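Local coordinates for uncharacterized protein AF_1382 (Archaeoglobus fulgidus DSM 4304, PDB 2QVO) that is of unknown function but folds as a winged helix-turn-helix domain, a fold common among DNA-binding transcription regulators, and so may bind DNA, at residues 20-25 with 80-85; 30-35 with 68-73; 59-64 with 72-77. All coordinates share one frame; numbering follows the deposited sequence.

Contact 1 of 3, residues 20-25 with 80-85; sequences TIYYES and IAQQIK
Y22 meets A81 where helix 12-26 crosses helix 75-90, the first long helix of this winged helix-turn-helix domain against the helix that follows the wing. The segment axes approach to 10.2 Å at a crossing angle of -100°, so the two segments are nearly perpendicular and share a short patch, with no hydrogen bond between them. Y22 and A81 hold the closest backbone approach, their CA atoms 6.5 Å apart, and the small methyl of A81 leaves room for the tyrosine. On the first segment I21 touches I71 and L73 of strand 68-73, and L73 reaches the next residue, Y22, as well. Y22 is buried and has its CG anti to the backbone N (chi1 175°), which carries the ring out toward helix 75-90. There CD1 rests 3.5 Å from A81 CB, the ring meeting the methyl obliquely. Farther out, the phenol end lies against aliphatic chain: Y22 OH is 3.3 Å from CG of Q82, next to A81, and also borders CD of K85, one turn on. Both of these side chains cross the tyrosine at about a right angle, and their nearest approaches are by Q82 CG and K85 CD. Y23 is exposed and closes the outer margin. Its CG stands beside its own backbone N (chi1 -74°), and one face of its ring is covered by Y22 CD2, 3.8 Å above the plane and over the centre. Y23 comes to K85 by its hydroxyl, across the lysine chain, while K85 NZ has a long, weak ion pair with D89. Y23 OH lies along the lysine methylenes, 3.3 Å from K85 CG and 3.4 Å from K85 CE, with CE at the ring edge, near its plane.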
loop_
_atom_site.group_PDB
_atom_site.type_symbol
_atom_site.label_atom_id
_atom_site.label_comp_id
_atom_site.label_asym_id
_atom_site.label_seq_id
_atom_site.Cartn_x
_atom_site.Cartn_y
_atom_site.Cartn_z
ATOM N N THR A 20 -1.316 3.144 -3.306
ATOM C CA THR A 20 -1.695 2.203 -4.388
ATOM C C THR A 20 -2.705 1.159 -3.927
ATOM O O THR A 20 -3.696 0.892 -4.621
ATOM C CB THR A 20 -0.455 1.496 -5.016
ATOM O OG1 THR A 20 0.398 2.479 -5.618
ATOM C CG2 THR A 20 -0.892 0.498 -6.092
ATOM N N ILE A 21 -2.461 0.555 -2.766
ATOM C CA ILE A 21 -3.400 -0.405 -2.184
ATOM C C ILE A 21 -4.741 0.277 -1.924
ATOM O O ILE A 21 -5.794 -0.270 -2.232
ATOM C CB ILE A 21 -2.846 -1.008 -0.862
ATOM C CG1 ILE A 21 -1.495 -1.691 -1.111
ATOM C CG2 ILE A 21 -3.848 -1.997 -0.210
ATOM C CD1 ILE A 21 -0.725 -2.024 0.182
ATOM N N TYR A 22 -4.682 1.471 -1.341
ATOM C CA TYR A 22 -5.872 2.249 -1.021
ATOM C C TYR A 22 -6.753 2.486 -2.263
ATOM O O TYR A 22 -7.940 2.105 -2.274
ATOM C CB TYR A 22 -5.445 3.570 -0.363
ATOM C CG TYR A 22 -6.585 4.527 -0.085
ATOM C CD1 TYR A 22 -7.460 4.312 0.985
ATOM C CD2 TYR A 22 -6.789 5.636 -0.899
ATOM C CE1 TYR A 22 -8.519 5.195 1.231
ATOM C CE2 TYR A 22 -7.837 6.527 -0.657
ATOM C CZ TYR A 22 -8.689 6.300 0.401
ATOM O OH TYR A 22 -9.725 7.186 0.612
ATOM N N TYR A 23 -6.175 3.084 -3.300
ATOM C CA TYR A 23 -6.934 3.425 -4.505
ATOM C C TYR A 23 -7.395 2.195 -5.274
ATOM O O TYR A 23 -8.508 2.165 -5.781
ATOM C CB TYR A 23 -6.163 4.375 -5.410
ATOM C CG TYR A 23 -6.136 5.777 -4.848
ATOM C CD1 TYR A 23 -7.316 6.526 -4.744
ATOM C CD2 TYR A 23 -4.952 6.340 -4.400
ATOM C CE1 TYR A 23 -7.308 7.806 -4.224
ATOM C CE2 TYR A 23 -4.930 7.625 -3.862
ATOM C CZ TYR A 23 -6.112 8.348 -3.783
ATOM O OH TYR A 23 -6.102 9.623 -3.266
ATOM N N GLU A 24 -6.544 1.177 -5.337
ATOM C CA GLU A 24 -6.926 -0.065 -6.026
ATOM C C GLU A 24 -8.118 -0.755 -5.322
ATOM O O GLU A 24 -9.078 -1.176 -5.978
ATOM C CB GLU A 24 -5.713 -0.997 -6.138
ATOM C CG GLU A 24 -5.997 -2.336 -6.810
ATOM C CD GLU A 24 -6.188 -2.253 -8.324
ATOM O OE1 GLU A 24 -5.950 -3.287 -8.979
ATOM O OE2 GLU A 24 -6.599 -1.190 -8.857
ATOM N N SER A 25 -8.075 -0.844 -3.994
ATOM C CA SER A 25 -9.170 -1.465 -3.235
ATOM C C SER A 25 -10.455 -0.632 -3.317
ATOM O O SER A 25 -11.548 -1.183 -3.510
ATOM C CB SER A 25 -8.770 -1.697 -1.778
ATOM O OG SER A 25 -8.257 -0.503 -1.221
ATOM N N ILE A 80 -5.414 5.477 8.156
ATOM C CA ILE A 80 -4.130 6.122 7.843
ATOM C C ILE A 80 -4.066 6.596 6.385
ATOM O O ILE A 80 -3.758 7.754 6.116
ATOM C CB ILE A 80 -2.947 5.202 8.191
ATOM C CG1 ILE A 80 -2.837 5.039 9.713
ATOM C CG2 ILE A 80 -1.617 5.736 7.580
ATOM C CD1 ILE A 80 -1.918 3.933 10.156
ATOM N N ALA A 81 -4.387 5.715 5.435
ATOM C CA ALA A 81 -4.368 6.115 4.021
ATOM C C ALA A 81 -5.281 7.292 3.723
ATOM O O ALA A 81 -4.924 8.181 2.967
ATOM C CB ALA A 81 -4.712 4.925 3.111
ATOM N N GLN A 82 -6.477 7.282 4.296
ATOM C CA GLN A 82 -7.431 8.357 4.088
ATOM C C GLN A 82 -6.899 9.712 4.575
ATOM O O GLN A 82 -7.082 10.739 3.905
ATOM C CB GLN A 82 -8.753 8.003 4.763
ATOM C CG GLN A 82 -9.563 7.013 3.942
ATOM C CD GLN A 82 -10.740 6.404 4.687
ATOM O OE1 GLN A 82 -10.880 6.550 5.911
ATOM N NE2 GLN A 82 -11.593 5.711 3.947
ATOM N N GLN A 83 -6.216 9.689 5.716
ATOM C CA GLN A 83 -5.621 10.894 6.303
ATOM C C GLN A 83 -4.433 11.388 5.475
ATOM O O GLN A 83 -4.268 12.588 5.275
ATOM C CB GLN A 83 -5.200 10.638 7.751
ATOM C CG GLN A 83 -6.346 10.344 8.728
ATOM C CD GLN A 83 -7.071 11.595 9.205
ATOM O OE1 GLN A 83 -6.449 12.585 9.612
ATOM N NE2 GLN A 83 -8.399 11.554 9.160
ATOM N N ILE A 84 -3.630 10.463 4.954
ATOM C CA ILE A 84 -2.534 10.831 4.061
ATOM C C ILE A 84 -3.060 11.471 2.761
ATOM O O ILE A 84 -2.511 12.463 2.268
ATOM C CB ILE A 84 -1.612 9.636 3.763
ATOM C CG1 ILE A 84 -0.834 9.241 5.028
ATOM C CG2 ILE A 84 -0.667 9.982 2.616
ATOM C CD1 ILE A 84 0.000 7.966 4.910
ATOM N N LYS A 85 -4.135 10.902 2.216
ATOM C CA LYS A 85 -4.816 11.487 1.064
ATOM C C LYS A 85 -5.131 12.972 1.306
ATOM O O LYS A 85 -4.843 13.819 0.458
ATOM C CB LYS A 85 -6.098 10.711 0.742
ATOM C CG LYS A 85 -6.867 11.255 -0.467
ATOM C CD LYS A 85 -8.259 10.645 -0.575
ATOM C CE LYS A 85 -8.918 11.029 -1.907
ATOM N NZ LYS A 85 -8.922 12.512 -2.124
#

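Contact 2 of 3, residues 30-35 with 68-73; sequences DVYIQY and TKIIRL
V31 and I33 are bonded to strand 68-73 through two backbone hydrogen bonds. I71 N gives to V31 O at 2.9 Å with a nearly straight N-H...O angle of 165°; I33 N gives to K69 O at 3.1 Å, tilted from the carbonyl plane. The same two carbonyls take CA-H contacts, V31 O from I70 CA and K69 O from Y32 CA. A water accepts from V31 N and donates to I71 O, so these two backbone atoms are joined through water. A second water receives a weak bond from R72 NH2 and donates to D30 OD1, linking opposite charges whose atoms stand 5.4 Å apart (D30 OD1 to R72 NH2). These bonds seat the short strand 31-32 on the edge of the three-stranded antiparallel sheet of the winged helix fold, just before helix 33-39, for which Y32 holds the N-cap position. Apolar contacts fall on both faces. On one, the Y32 ring lies side by side with I70, its CD1 3.7 Å from I70 CG1, and obliquely meets T68 CG2, 3.3 Å from the same CD1. Y32 CG sits beside its own backbone N (chi1 -51°), which brings the ring to T68 and I70 of strand 68-73; D30 O lies above one face, offset toward the rim. An alanine here would lose the whole ring and is likely to leave I70 CG1 and T68 CG2 without their apolar cover. On the face of the sheet that carries V31 and I71, I33 from the start of helix 33-39 packs its CB 3.7 Å from I71 CD1, with I33 CG2 against K69 CB, and this patch continues onto V47 and I51 of helix 44-56 and I36 of helix 33-39. Q34 crosses T68 at about a right angle, its OE1 4.0 Å from T68 CG2.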
loop_
_atom_site.group_PDB
_atom_site.type_symbol
_atom_site.label_atom_id
_atom_site.label_comp_id
_atom_site.label_asym_id
_atom_site.label_seq_id
_atom_site.Cartn_x
_atom_site.Cartn_y
_atom_site.Cartn_z
ATOM N N ASP A 30 -9.378 -6.647 -6.094
ATOM C CA ASP A 30 -8.481 -7.385 -5.201
ATOM C C ASP A 30 -7.099 -6.811 -5.506
ATOM O O ASP A 30 -6.781 -6.536 -6.668
ATOM C CB ASP A 30 -8.480 -8.893 -5.483
ATOM C CG ASP A 30 -9.736 -9.608 -4.980
ATOM O OD1 ASP A 30 -10.268 -9.247 -3.917
ATOM O OD2 ASP A 30 -10.185 -10.546 -5.658
ATOM N N VAL A 31 -6.304 -6.558 -4.470
ATOM C CA VAL A 31 -5.004 -5.954 -4.681
ATOM C C VAL A 31 -3.938 -7.037 -4.712
ATOM O O VAL A 31 -3.686 -7.697 -3.722
ATOM C CB VAL A 31 -4.642 -4.854 -3.620
ATOM C CG1 VAL A 31 -3.379 -4.115 -4.068
ATOM C CG2 VAL A 31 -5.778 -3.854 -3.465
ATOM N N TYR A 32 -3.310 -7.212 -5.867
ATOM C CA TYR A 32 -2.243 -8.203 -5.997
ATOM C C TYR A 32 -0.892 -7.555 -5.857
ATOM O O TYR A 32 -0.667 -6.469 -6.371
ATOM C CB TYR A 32 -2.334 -8.874 -7.364
ATOM C CG TYR A 32 -3.719 -9.389 -7.673
ATOM C CD1 TYR A 32 -4.273 -10.411 -6.917
ATOM C CD2 TYR A 32 -4.480 -8.838 -8.706
ATOM C CE1 TYR A 32 -5.532 -10.894 -7.178
ATOM C CE2 TYR A 32 -5.757 -9.314 -8.983
ATOM C CZ TYR A 32 -6.272 -10.350 -8.215
ATOM O OH TYR A 32 -7.526 -10.846 -8.454
ATOM N N ILE A 33 0.037 -8.249 -5.204
ATOM C CA ILE A 33 1.376 -7.703 -5.015
ATOM C C ILE A 33 2.031 -7.349 -6.346
ATOM O O ILE A 33 2.733 -6.354 -6.431
ATOM C CB ILE A 33 2.279 -8.634 -4.158
ATOM C CG1 ILE A 33 3.373 -7.801 -3.467
ATOM C CG2 ILE A 33 2.828 -9.780 -4.987
ATOM C CD1 ILE A 33 3.818 -8.332 -2.101
ATOM N N GLN A 34 1.753 -8.155 -7.377
ATOM C CA GLN A 34 2.264 -7.953 -8.737
ATOM C C GLN A 34 1.783 -6.621 -9.328
ATOM O O GLN A 34 2.551 -5.907 -9.966
ATOM C CB GLN A 34 1.817 -9.113 -9.653
ATOM C CG GLN A 34 2.229 -10.522 -9.200
ATOM C CD GLN A 34 1.391 -11.107 -8.064
ATOM O OE1 GLN A 34 0.277 -10.673 -7.811
ATOM N NE2 GLN A 34 1.938 -12.119 -7.379
ATOM N N TYR A 35 0.513 -6.299 -9.099
ATOM C CA TYR A 35 -0.054 -5.031 -9.543
ATOM C C TYR A 35 0.589 -3.821 -8.847
ATOM O O TYR A 35 0.921 -2.824 -9.504
ATOM C CB TYR A 35 -1.572 -5.011 -9.349
ATOM C CG TYR A 35 -2.160 -3.625 -9.474
ATOM C CD1 TYR A 35 -2.463 -3.087 -10.718
ATOM C CD2 TYR A 35 -2.378 -2.838 -8.339
ATOM C CE1 TYR A 35 -2.997 -1.806 -10.832
ATOM C CE2 TYR A 35 -2.898 -1.558 -8.443
ATOM C CZ TYR A 35 -3.197 -1.046 -9.687
ATOM O OH TYR A 35 -3.719 0.222 -9.770
ATOM N N THR A 68 -0.865 -16.506 -5.906
ATOM C CA THR A 68 -1.131 -15.060 -5.995
ATOM C C THR A 68 -1.279 -14.408 -4.613
ATOM O O THR A 68 -2.206 -14.737 -3.867
ATOM C CB THR A 68 -2.424 -14.796 -6.790
ATOM O OG1 THR A 68 -2.358 -15.475 -8.054
ATOM C CG2 THR A 68 -2.632 -13.301 -7.015
ATOM N N LYS A 69 -0.386 -13.475 -4.290
ATOM C CA LYS A 69 -0.446 -12.782 -2.995
ATOM C C LYS A 69 -1.439 -11.627 -3.072
ATOM O O LYS A 69 -1.300 -10.736 -3.909
ATOM C CB LYS A 69 0.939 -12.278 -2.557
ATOM C CG LYS A 69 0.995 -11.935 -1.062
ATOM C CD LYS A 69 2.421 -11.841 -0.505
ATOM C CE LYS A 69 2.375 -11.669 1.015
ATOM N NZ LYS A 69 3.649 -11.220 1.620
ATOM N N ILE A 70 -2.445 -11.664 -2.200
ATOM C CA ILE A 70 -3.461 -10.617 -2.147
ATOM C C ILE A 70 -3.305 -9.815 -0.850
ATOM O O ILE A 70 -3.120 -10.376 0.225
ATOM C CB ILE A 70 -4.877 -11.196 -2.234
ATOM C CG1 ILE A 70 -5.062 -11.901 -3.589
ATOM C CG2 ILE A 70 -5.932 -10.085 -2.052
ATOM C CD1 ILE A 70 -6.378 -12.621 -3.730
ATOM N N ILE A 71 -3.374 -8.497 -0.982
ATOM C CA ILE A 71 -3.136 -7.596 0.146
ATOM C C ILE A 71 -4.399 -6.776 0.394
ATOM O O ILE A 71 -4.960 -6.218 -0.540
ATOM C CB ILE A 71 -1.941 -6.696 -0.164
ATOM C CG1 ILE A 71 -0.694 -7.568 -0.367
ATOM C CG2 ILE A 71 -1.717 -5.690 0.967
ATOM C CD1 ILE A 71 0.105 -7.212 -1.556
ATOM N N ARG A 72 -4.844 -6.707 1.645
ATOM C CA ARG A 72 -5.998 -5.870 1.991
ATOM C C ARG A 72 -5.658 -4.973 3.176
ATOM O O ARG A 72 -4.961 -5.409 4.089
ATOM C CB ARG A 72 -7.233 -6.722 2.293
ATOM C CG ARG A 72 -7.223 -7.463 3.641
ATOM C CD ARG A 72 -8.554 -8.147 3.903
ATOM N NE ARG A 72 -8.993 -8.822 2.680
ATOM C CZ ARG A 72 -8.634 -10.056 2.333
ATOM N NH1 ARG A 72 -7.858 -10.783 3.137
ATOM N NH2 ARG A 72 -9.070 -10.566 1.185
ATOM N N LEU A 73 -6.142 -3.732 3.146
ATOM C CA LEU A 73 -5.973 -2.811 4.283
ATOM C C LEU A 73 -6.839 -3.238 5.445
ATOM O O LEU A 73 -7.997 -3.622 5.255
ATOM C CB LEU A 73 -6.339 -1.370 3.897
ATOM C CG LEU A 73 -5.375 -0.599 2.988
ATOM C CD1 LEU A 73 -5.957 0.735 2.592
ATOM C CD2 LEU A 73 -4.019 -0.413 3.649
HETATM O O HOH W 1 -9.072 -9.012 -1.179
HETATM O O HOH W 2 -7.427 -6.729 -1.771
#

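Contact 3 of 3, residues 59-64 with 72-77; sequences MVECEL and RLTDKG
E61 and R72 bond each other twice through the backbone, as a hydrogen-bonded pair of the antiparallel wing hairpin: E61 N gives to R72 O at 2.8 Å and R72 N to E61 O at 2.9 Å, both nearly straight. One residue back, V60 CA also touches R72 O, so that carbonyl is met by an N-H and a CA-H. M59 O is served differently. T74 N reaches it at 3.0 Å from above the carbonyl plane, 54° out of it, and the CA atoms of L73 and G77 close on it as well. G77 CA comes to 3.3 Å of M59 O, and the missing side chain matters, because a CB there would run into this oxygen. T74 OG1, at the N-cap of helix 75-90, accepts from G77 N at 3.1 Å and is hydrogen-bonded to K58 O, so it takes part in two hydrogen bonds; chi1 of 58° sets it between its own N and carbonyl carbon, facing the first turn. K76 NZ finds its partner in A57 O. The charged pair lies on the exposed face. R72 NH1 donates to E63 OE1 at 2.9 Å, a salt bridge in the guanidinium plane; one hydrogen bond joins the pair, on the anti side of the carboxylate and tilted out of its plane, and the two planes are 79° apart. E61 CG and OE2 lie against T74 CG2 across a right-angle crossing. On the opposite face of the hairpin V60 CG1 and L73 CD2 meet at 3.8 Å, and V60 also touches F54 of helix 44-56. L73 passes on to L18, I21 and Y22 of helix 12-26, while M59 touches F54 and L18, so the hairpin base and the start of helix 75-90 are joined to both helices by M59, V60 and L73.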
loop_
_atom_site.group_PDB
_atom_site.type_symbol
_atom_site.label_atom_id
_atom_site.label_comp_id
_atom_site.label_asym_id
_atom_site.label_seq_id
_atom_site.Cartn_x
_atom_site.Cartn_y
_atom_site.Cartn_z
ATOM N N MET A 59 -1.431 -2.774 9.520
ATOM C CA MET A 59 -2.076 -1.874 8.552
ATOM C C MET A 59 -2.596 -2.622 7.313
ATOM O O MET A 59 -3.483 -2.136 6.609
ATOM C CB MET A 59 -1.115 -0.775 8.100
ATOM C CG MET A 59 -0.714 0.213 9.198
ATOM S SD MET A 59 0.693 1.209 8.679
ATOM C CE MET A 59 -0.057 2.178 7.370
ATOM N N VAL A 60 -2.016 -3.784 7.046
ATOM C CA VAL A 60 -2.493 -4.645 5.969
ATOM C C VAL A 60 -2.551 -6.077 6.451
ATOM O O VAL A 60 -1.908 -6.433 7.441
ATOM C CB VAL A 60 -1.590 -4.579 4.695
ATOM C CG1 VAL A 60 -1.412 -3.146 4.190
ATOM C CG2 VAL A 60 -0.258 -5.294 4.910
ATOM N N GLU A 61 -3.327 -6.892 5.741
ATOM C CA GLU A 61 -3.274 -8.332 5.876
ATOM C C GLU A 61 -2.965 -8.935 4.504
ATOM O O GLU A 61 -3.355 -8.380 3.471
ATOM C CB GLU A 61 -4.595 -8.886 6.420
ATOM C CG GLU A 61 -4.772 -8.690 7.911
ATOM C CD GLU A 61 -6.167 -9.046 8.400
ATOM O OE1 GLU A 61 -6.776 -9.999 7.865
ATOM O OE2 GLU A 61 -6.646 -8.370 9.335
ATOM N N CYS A 62 -2.230 -10.044 4.515
ATOM C CA CYS A 62 -1.887 -10.787 3.304
ATOM C C CYS A 62 -2.568 -12.130 3.293
ATOM O O CYS A 62 -2.764 -12.749 4.342
ATOM C CB CYS A 62 -0.391 -11.070 3.258
ATOM S SG CYS A 62 0.614 -9.629 3.202
ATOM N N GLU A 63 -2.911 -12.604 2.103
ATOM C CA GLU A 63 -3.207 -14.013 1.963
ATOM C C GLU A 63 -2.827 -14.519 0.581
ATOM O O GLU A 63 -2.715 -13.746 -0.367
ATOM C CB GLU A 63 -4.658 -14.335 2.335
ATOM C CG GLU A 63 -5.713 -13.922 1.338
ATOM C CD GLU A 63 -7.093 -14.324 1.810
ATOM O OE1 GLU A 63 -7.613 -13.675 2.745
ATOM O OE2 GLU A 63 -7.650 -15.304 1.265
ATOM N N LEU A 64 -2.583 -15.818 0.493
ATOM C CA LEU A 64 -2.242 -16.434 -0.778
ATOM C C LEU A 64 -3.479 -17.070 -1.373
ATOM O O LEU A 64 -4.212 -17.789 -0.689
ATOM C CB LEU A 64 -1.130 -17.474 -0.616
ATOM C CG LEU A 64 0.295 -16.966 -0.359
ATOM C CD1 LEU A 64 1.266 -18.132 -0.311
ATOM C CD2 LEU A 64 0.742 -15.957 -1.411
ATOM N N ARG A 72 -4.844 -6.707 1.645
ATOM C CA ARG A 72 -5.998 -5.870 1.991
ATOM C C ARG A 72 -5.658 -4.973 3.176
ATOM O O ARG A 72 -4.961 -5.409 4.089
ATOM C CB ARG A 72 -7.233 -6.722 2.293
ATOM C CG ARG A 72 -7.223 -7.463 3.641
ATOM C CD ARG A 72 -8.554 -8.147 3.903
ATOM N NE ARG A 72 -8.993 -8.822 2.680
ATOM C CZ ARG A 72 -8.634 -10.056 2.333
ATOM N NH1 ARG A 72 -7.858 -10.783 3.137
ATOM N NH2 ARG A 72 -9.070 -10.566 1.185
ATOM N N LEU A 73 -6.142 -3.732 3.146
ATOM C CA LEU A 73 -5.973 -2.811 4.283
ATOM C C LEU A 73 -6.839 -3.238 5.445
ATOM O O LEU A 73 -7.997 -3.622 5.255
ATOM C CB LEU A 73 -6.339 -1.370 3.897
ATOM C CG LEU A 73 -5.375 -0.599 2.988
ATOM C CD1 LEU A 73 -5.957 0.735 2.592
ATOM C CD2 LEU A 73 -4.019 -0.413 3.649
ATOM N N THR A 74 -6.275 -3.174 6.648
ATOM C CA THR A 74 -7.057 -3.323 7.865
ATOM C C THR A 74 -7.794 -2.004 8.077
ATOM O O THR A 74 -7.536 -1.032 7.369
ATOM C CB THR A 74 -6.170 -3.615 9.077
ATOM O OG1 THR A 74 -5.222 -2.547 9.236
ATOM C CG2 THR A 74 -5.439 -4.949 8.899
ATOM N N ASP A 75 -8.730 -1.968 9.027
ATOM C CA ASP A 75 -9.395 -0.701 9.350
ATOM C C ASP A 75 -8.364 0.384 9.679
ATOM O O ASP A 75 -8.500 1.518 9.235
ATOM C CB ASP A 75 -10.427 -0.883 10.476
ATOM C CG ASP A 75 -11.672 -1.655 10.012
ATOM O OD1 ASP A 75 -11.993 -1.624 8.802
ATOM O OD2 ASP A 75 -12.338 -2.296 10.864
ATOM N N LYS A 76 -7.322 -0.005 10.409
ATOM C CA LYS A 76 -6.204 0.869 10.780
ATOM C C LYS A 76 -5.493 1.395 9.534
ATOM O O LYS A 76 -5.317 2.599 9.381
ATOM C CB LYS A 76 -5.219 0.096 11.656
ATOM C CG LYS A 76 -4.054 0.919 12.164
ATOM C CD LYS A 76 -3.072 0.048 12.907
ATOM C CE LYS A 76 -2.056 0.925 13.583
ATOM N NZ LYS A 76 -0.909 0.151 14.097
ATOM N N GLY A 77 -5.101 0.490 8.638
ATOM C CA GLY A 77 -4.470 0.890 7.384
ATOM C C GLY A 77 -5.328 1.841 6.585
ATOM O O GLY A 77 -4.824 2.823 6.057
#

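How the contacts relate
All three contacts are partly buried. The I71 side of contact 2 and the L73 and V60 side of contact 3 face helix 12-26, where I21 touches all three residues. Contact 1 lies nearest the centre of the chain and joins helix to helix by side chains alone. Contacts 2 and 3 add backbone bonding: they place strands 31-32 and 60-65 on the two flanks of strand 68-73 and share R72 and L73. In contact 2 backbone bonds and a bridging water join with apolar side chains, and E24 CG packs 3.7 Å from V31 CG2 to tie it to contact 1. Contact 3, with four exposed residues the most superficial in its polar side chains, carries the salt bridge and helix cap.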